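Local coordinates for protein subtilisin-like serine protease (Fervidobacterium pennivorans, PDB 1R6V) that degrades keratin into peptides as a subtilisin-like serine protease, allowing its bacterium to grow on native feathers, at residues His18-Thr30 with Lys87-Glu99. The protein carries 1 engineered substitution. Numbering follows the deposited sequence.
Sequences HILFGELRDGEYT and KGIRYVEPSYKRE
Gly-22 N donates to Val-92 O at 2.8 Å and Val-92 N to Leu-20 O at 2.9 Å, both N-H...O angles 157°, giving a single parallel bridge, Phe-21 with Val-92, at outermost strand 89-93 of the propeptide's antiparallel sheet. Packing is tight here: Gly-22 CA lies 3.9 Å from Glu-93 CB, and its backbone passes close to Tyr-96 OH. With Phe-21 CG anti to its carbonyl carbon (chi1 -78°), the ring runs beside Val-92, Phe-21 CD2 3.9 Å from Val-92 CB, and Ile-19 CD1, which also meets Val-92 CG2, sits over the ring centre. Pro-94 meets Leu-24 CD1 with CD and Tyr-29 with CB and CG; its CG also lies over one face of the Tyr-96 ring, toward the rim. Helix 74-81 covers this side through Tyr-78 and Val-74. Tyr-96 OH reaches Glu-23 O at 2.9 Å, Glu-23 O lying at the ring's edge, in its plane. Beyond the type II turn Arg-25 to Glu-28, Tyr-29 and Tyr-96 stay bridged by straighter bonds (about 170°), Lys-97 N to Glu-28 O (3.0 Å) and Thr-30 N to Ser-95 O (2.9 Å). Looseness is confined to side chains and water: exposed Lys-97 gives Gly-27 O a weak 3.4 Å bond from NZ, and waters bridge Thr-30 to Ser-95. Four backbone N-H groups and one hydroxyl donate to backbone carbonyls, so the junction depends on backbone geometry and apolar packing rather than charge.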
# COMPACT_ATOMS: atom_id res chain seq x y z
N HIS A 18 -6.68 17.86 -9.85
CA HIS A 18 -7.88 17.24 -9.27
C HIS A 18 -7.60 16.49 -7.97
O HIS A 18 -6.47 16.10 -7.69
CB HIS A 18 -8.48 16.28 -10.30
CG HIS A 18 -9.91 15.89 -10.03
ND1 HIS A 18 -10.42 14.66 -10.39
CD2 HIS A 18 -10.94 16.58 -9.48
CE1 HIS A 18 -11.70 14.61 -10.08
NE2 HIS A 18 -12.04 15.77 -9.53
N ILE A 19 -8.66 16.28 -7.19
CA ILE A 19 -8.54 15.57 -5.93
C ILE A 19 -8.12 14.13 -6.26
O ILE A 19 -8.51 13.57 -7.28
CB ILE A 19 -9.89 15.62 -5.17
CG1 ILE A 19 -9.80 14.83 -3.86
CG2 ILE A 19 -10.98 15.09 -6.05
CD1 ILE A 19 -10.08 13.37 -4.01
N LEU A 20 -7.31 13.54 -5.38
CA LEU A 20 -6.81 12.19 -5.59
C LEU A 20 -7.82 11.14 -5.11
O LEU A 20 -8.05 11.00 -3.91
CB LEU A 20 -5.49 12.02 -4.84
CG LEU A 20 -4.51 10.93 -5.30
CD1 LEU A 20 -3.23 11.02 -4.45
CD2 LEU A 20 -5.14 9.56 -5.17
N PHE A 21 -8.42 10.43 -6.06
CA PHE A 21 -9.38 9.38 -5.72
C PHE A 21 -8.74 8.02 -5.89
O PHE A 21 -8.03 7.78 -6.87
CB PHE A 21 -10.61 9.43 -6.64
CG PHE A 21 -11.59 10.50 -6.30
CD1 PHE A 21 -11.78 11.59 -7.15
CD2 PHE A 21 -12.37 10.40 -5.16
CE1 PHE A 21 -12.75 12.56 -6.87
CE2 PHE A 21 -13.34 11.36 -4.86
CZ PHE A 21 -13.53 12.44 -5.73
N GLY A 22 -8.98 7.12 -4.94
CA GLY A 22 -8.43 5.78 -5.04
C GLY A 22 -9.09 5.03 -6.18
O GLY A 22 -10.31 5.12 -6.37
N GLU A 23 -8.31 4.26 -6.93
CA GLU A 23 -8.86 3.52 -8.06
C GLU A 23 -9.92 2.53 -7.62
O GLU A 23 -9.75 1.81 -6.64
CB GLU A 23 -7.74 2.77 -8.80
CG GLU A 23 -8.25 1.94 -9.97
CD GLU A 23 -7.15 1.27 -10.78
OE1 GLU A 23 -7.48 0.55 -11.75
OE2 GLU A 23 -5.97 1.45 -10.44
N LEU A 24 -11.02 2.50 -8.37
CA LEU A 24 -12.14 1.61 -8.10
C LEU A 24 -12.11 0.42 -9.05
O LEU A 24 -12.16 0.60 -10.27
CB LEU A 24 -13.46 2.37 -8.26
CG LEU A 24 -14.16 2.89 -6.99
CD1 LEU A 24 -13.18 3.41 -5.99
CD2 LEU A 24 -15.20 3.93 -7.38
N ARG A 25 -12.03 -0.78 -8.49
CA ARG A 25 -11.98 -2.03 -9.25
C ARG A 25 -13.07 -2.96 -8.74
O ARG A 25 -13.10 -3.27 -7.55
CB ARG A 25 -10.62 -2.69 -9.03
CG ARG A 25 -10.32 -3.86 -9.92
CD ARG A 25 -9.86 -3.36 -11.26
NE ARG A 25 -8.72 -4.12 -11.75
CZ ARG A 25 -7.61 -3.57 -12.24
NH1 ARG A 25 -7.50 -2.25 -12.31
NH2 ARG A 25 -6.62 -4.34 -12.67
N ASP A 26 -13.95 -3.43 -9.61
CA ASP A 26 -15.02 -4.32 -9.16
C ASP A 26 -14.49 -5.50 -8.35
O ASP A 26 -13.49 -6.12 -8.71
CB ASP A 26 -15.82 -4.85 -10.35
CG ASP A 26 -16.60 -3.76 -11.05
OD1 ASP A 26 -17.37 -3.06 -10.35
OD2 ASP A 26 -16.44 -3.59 -12.28
N GLY A 27 -15.17 -5.79 -7.24
CA GLY A 27 -14.78 -6.89 -6.39
C GLY A 27 -13.49 -6.69 -5.60
O GLY A 27 -13.10 -7.55 -4.83
N GLU A 28 -12.84 -5.55 -5.80
CA GLU A 28 -11.59 -5.30 -5.09
C GLU A 28 -11.69 -4.36 -3.90
O GLU A 28 -10.67 -4.02 -3.30
CB GLU A 28 -10.53 -4.76 -6.05
CG GLU A 28 -9.89 -5.81 -6.94
CD GLU A 28 -9.21 -6.93 -6.15
OE1 GLU A 28 -8.84 -6.72 -4.97
OE2 GLU A 28 -9.03 -8.02 -6.72
N TYR A 29 -12.90 -3.93 -3.54
CA TYR A 29 -13.03 -3.04 -2.40
C TYR A 29 -14.33 -3.20 -1.63
O TYR A 29 -15.34 -3.69 -2.15
CB TYR A 29 -12.82 -1.58 -2.85
CG TYR A 29 -13.87 -1.04 -3.81
CD1 TYR A 29 -15.01 -0.41 -3.33
CD2 TYR A 29 -13.71 -1.16 -5.19
CE1 TYR A 29 -15.98 0.09 -4.20
CE2 TYR A 29 -14.67 -0.67 -6.08
CZ TYR A 29 -15.82 -0.04 -5.56
OH TYR A 29 -16.80 0.43 -6.41
N THR A 30 -14.30 -2.79 -0.36
CA THR A 30 -15.46 -2.88 0.50
C THR A 30 -16.41 -1.74 0.18
O THR A 30 -16.01 -0.59 0.11
CB THR A 30 -15.05 -2.79 1.97
OG1 THR A 30 -14.16 -3.88 2.26
CG2 THR A 30 -16.27 -2.87 2.89
N LYS A 87 -9.79 21.94 -0.84
CA LYS A 87 -8.38 22.28 -0.98
C LYS A 87 -7.45 21.59 0.03
O LYS A 87 -6.29 21.30 -0.28
CB LYS A 87 -8.19 23.80 -0.90
CG LYS A 87 -8.25 24.38 0.50
CD LYS A 87 -9.64 24.28 1.10
CE LYS A 87 -9.66 24.84 2.54
NZ LYS A 87 -9.20 26.26 2.62
N GLY A 88 -7.96 21.33 1.22
CA GLY A 88 -7.12 20.70 2.23
C GLY A 88 -7.34 19.21 2.39
O GLY A 88 -7.23 18.70 3.51
N ILE A 89 -7.64 18.51 1.30
CA ILE A 89 -7.85 17.07 1.33
C ILE A 89 -6.72 16.40 0.55
O ILE A 89 -6.39 16.85 -0.55
CB ILE A 89 -9.22 16.68 0.69
CG1 ILE A 89 -10.39 17.19 1.54
CG2 ILE A 89 -9.33 15.17 0.51
CD1 ILE A 89 -10.38 16.74 2.98
N ARG A 90 -6.11 15.35 1.10
CA ARG A 90 -5.04 14.67 0.38
C ARG A 90 -5.58 13.60 -0.58
O ARG A 90 -5.14 13.51 -1.73
CB ARG A 90 -4.04 14.04 1.37
CG ARG A 90 -3.00 15.02 1.92
CD ARG A 90 -2.02 14.31 2.86
NE ARG A 90 -2.73 13.90 4.07
CZ ARG A 90 -2.77 12.66 4.55
NH1 ARG A 90 -2.13 11.67 3.94
NH2 ARG A 90 -3.50 12.42 5.63
N TYR A 91 -6.53 12.79 -0.12
CA TYR A 91 -7.09 11.76 -0.98
C TYR A 91 -8.36 11.19 -0.39
O TYR A 91 -8.67 11.41 0.78
CB TYR A 91 -6.09 10.61 -1.18
CG TYR A 91 -5.74 9.89 0.11
CD1 TYR A 91 -6.62 8.96 0.69
CD2 TYR A 91 -4.56 10.19 0.79
CE1 TYR A 91 -6.33 8.37 1.93
CE2 TYR A 91 -4.26 9.60 2.04
CZ TYR A 91 -5.15 8.69 2.59
OH TYR A 91 -4.86 8.11 3.81
N VAL A 92 -9.10 10.48 -1.23
CA VAL A 92 -10.33 9.81 -0.82
C VAL A 92 -10.23 8.45 -1.48
O VAL A 92 -10.11 8.38 -2.69
CB VAL A 92 -11.59 10.50 -1.36
CG1 VAL A 92 -12.84 9.75 -0.87
CG2 VAL A 92 -11.64 11.95 -0.88
N GLU A 93 -10.29 7.37 -0.70
CA GLU A 93 -10.18 6.04 -1.29
C GLU A 93 -11.04 5.04 -0.53
O GLU A 93 -11.47 5.32 0.58
CB GLU A 93 -8.71 5.59 -1.20
CG GLU A 93 -8.23 5.43 0.24
CD GLU A 93 -6.75 5.09 0.35
OE1 GLU A 93 -6.28 4.96 1.50
OE2 GLU A 93 -6.07 4.95 -0.68
N PRO A 94 -11.32 3.87 -1.12
CA PRO A 94 -12.13 2.89 -0.38
C PRO A 94 -11.16 2.05 0.48
O PRO A 94 -9.94 2.25 0.43
CB PRO A 94 -12.73 2.04 -1.50
CG PRO A 94 -11.60 1.99 -2.48
CD PRO A 94 -11.11 3.44 -2.52
N SER A 95 -11.71 1.15 1.29
CA SER A 95 -10.88 0.22 2.04
C SER A 95 -10.87 -0.94 1.05
O SER A 95 -11.93 -1.37 0.57
CB SER A 95 -11.57 -0.23 3.33
OG SER A 95 -10.91 -1.35 3.89
N TYR A 96 -9.69 -1.43 0.71
CA TYR A 96 -9.61 -2.51 -0.25
C TYR A 96 -9.74 -3.91 0.35
O TYR A 96 -9.56 -4.11 1.55
CB TYR A 96 -8.31 -2.40 -1.03
CG TYR A 96 -8.27 -1.16 -1.91
CD1 TYR A 96 -7.67 0.01 -1.46
CD2 TYR A 96 -8.85 -1.16 -3.18
CE1 TYR A 96 -7.65 1.16 -2.25
CE2 TYR A 96 -8.83 -0.01 -3.99
CZ TYR A 96 -8.23 1.14 -3.51
OH TYR A 96 -8.20 2.29 -4.27
N LYS A 97 -10.06 -4.88 -0.50
CA LYS A 97 -10.19 -6.26 -0.04
C LYS A 97 -8.81 -6.83 0.28
O LYS A 97 -7.85 -6.61 -0.46
CB LYS A 97 -10.84 -7.12 -1.13
CG LYS A 97 -12.27 -6.72 -1.50
CD LYS A 97 -13.26 -7.03 -0.39
CE LYS A 97 -14.68 -6.72 -0.82
NZ LYS A 97 -15.03 -7.42 -2.08
N ARG A 98 -8.71 -7.55 1.40
CA ARG A 98 -7.44 -8.20 1.78
C ARG A 98 -7.76 -9.60 2.28
O ARG A 98 -8.85 -9.85 2.79
CB ARG A 98 -6.74 -7.48 2.93
CG ARG A 98 -6.57 -6.00 2.76
CD ARG A 98 -5.50 -5.60 1.77
NE ARG A 98 -5.49 -4.15 1.63
CZ ARG A 98 -4.91 -3.48 0.65
NH1 ARG A 98 -4.25 -4.13 -0.31
NH2 ARG A 98 -5.04 -2.16 0.59
N GLU A 99 -6.80 -10.49 2.18
CA GLU A 99 -7.00 -11.84 2.66
C GLU A 99 -5.77 -12.26 3.41
O GLU A 99 -4.66 -11.80 3.14
CB GLU A 99 -7.23 -12.80 1.49
CG GLU A 99 -8.38 -12.39 0.60
CD GLU A 99 -8.64 -13.36 -0.54
OE1 GLU A 99 -7.73 -13.56 -1.37
OE2 GLU A 99 -9.77 -13.90 -0.61
O HOH W 1 -6.06 15.43 -3.46
O HOH W 2 -7.53 -5.27 -2.92
O HOH W 3 -14.50 1.01 1.47
O HOH W 4 -11.61 -3.76 3.15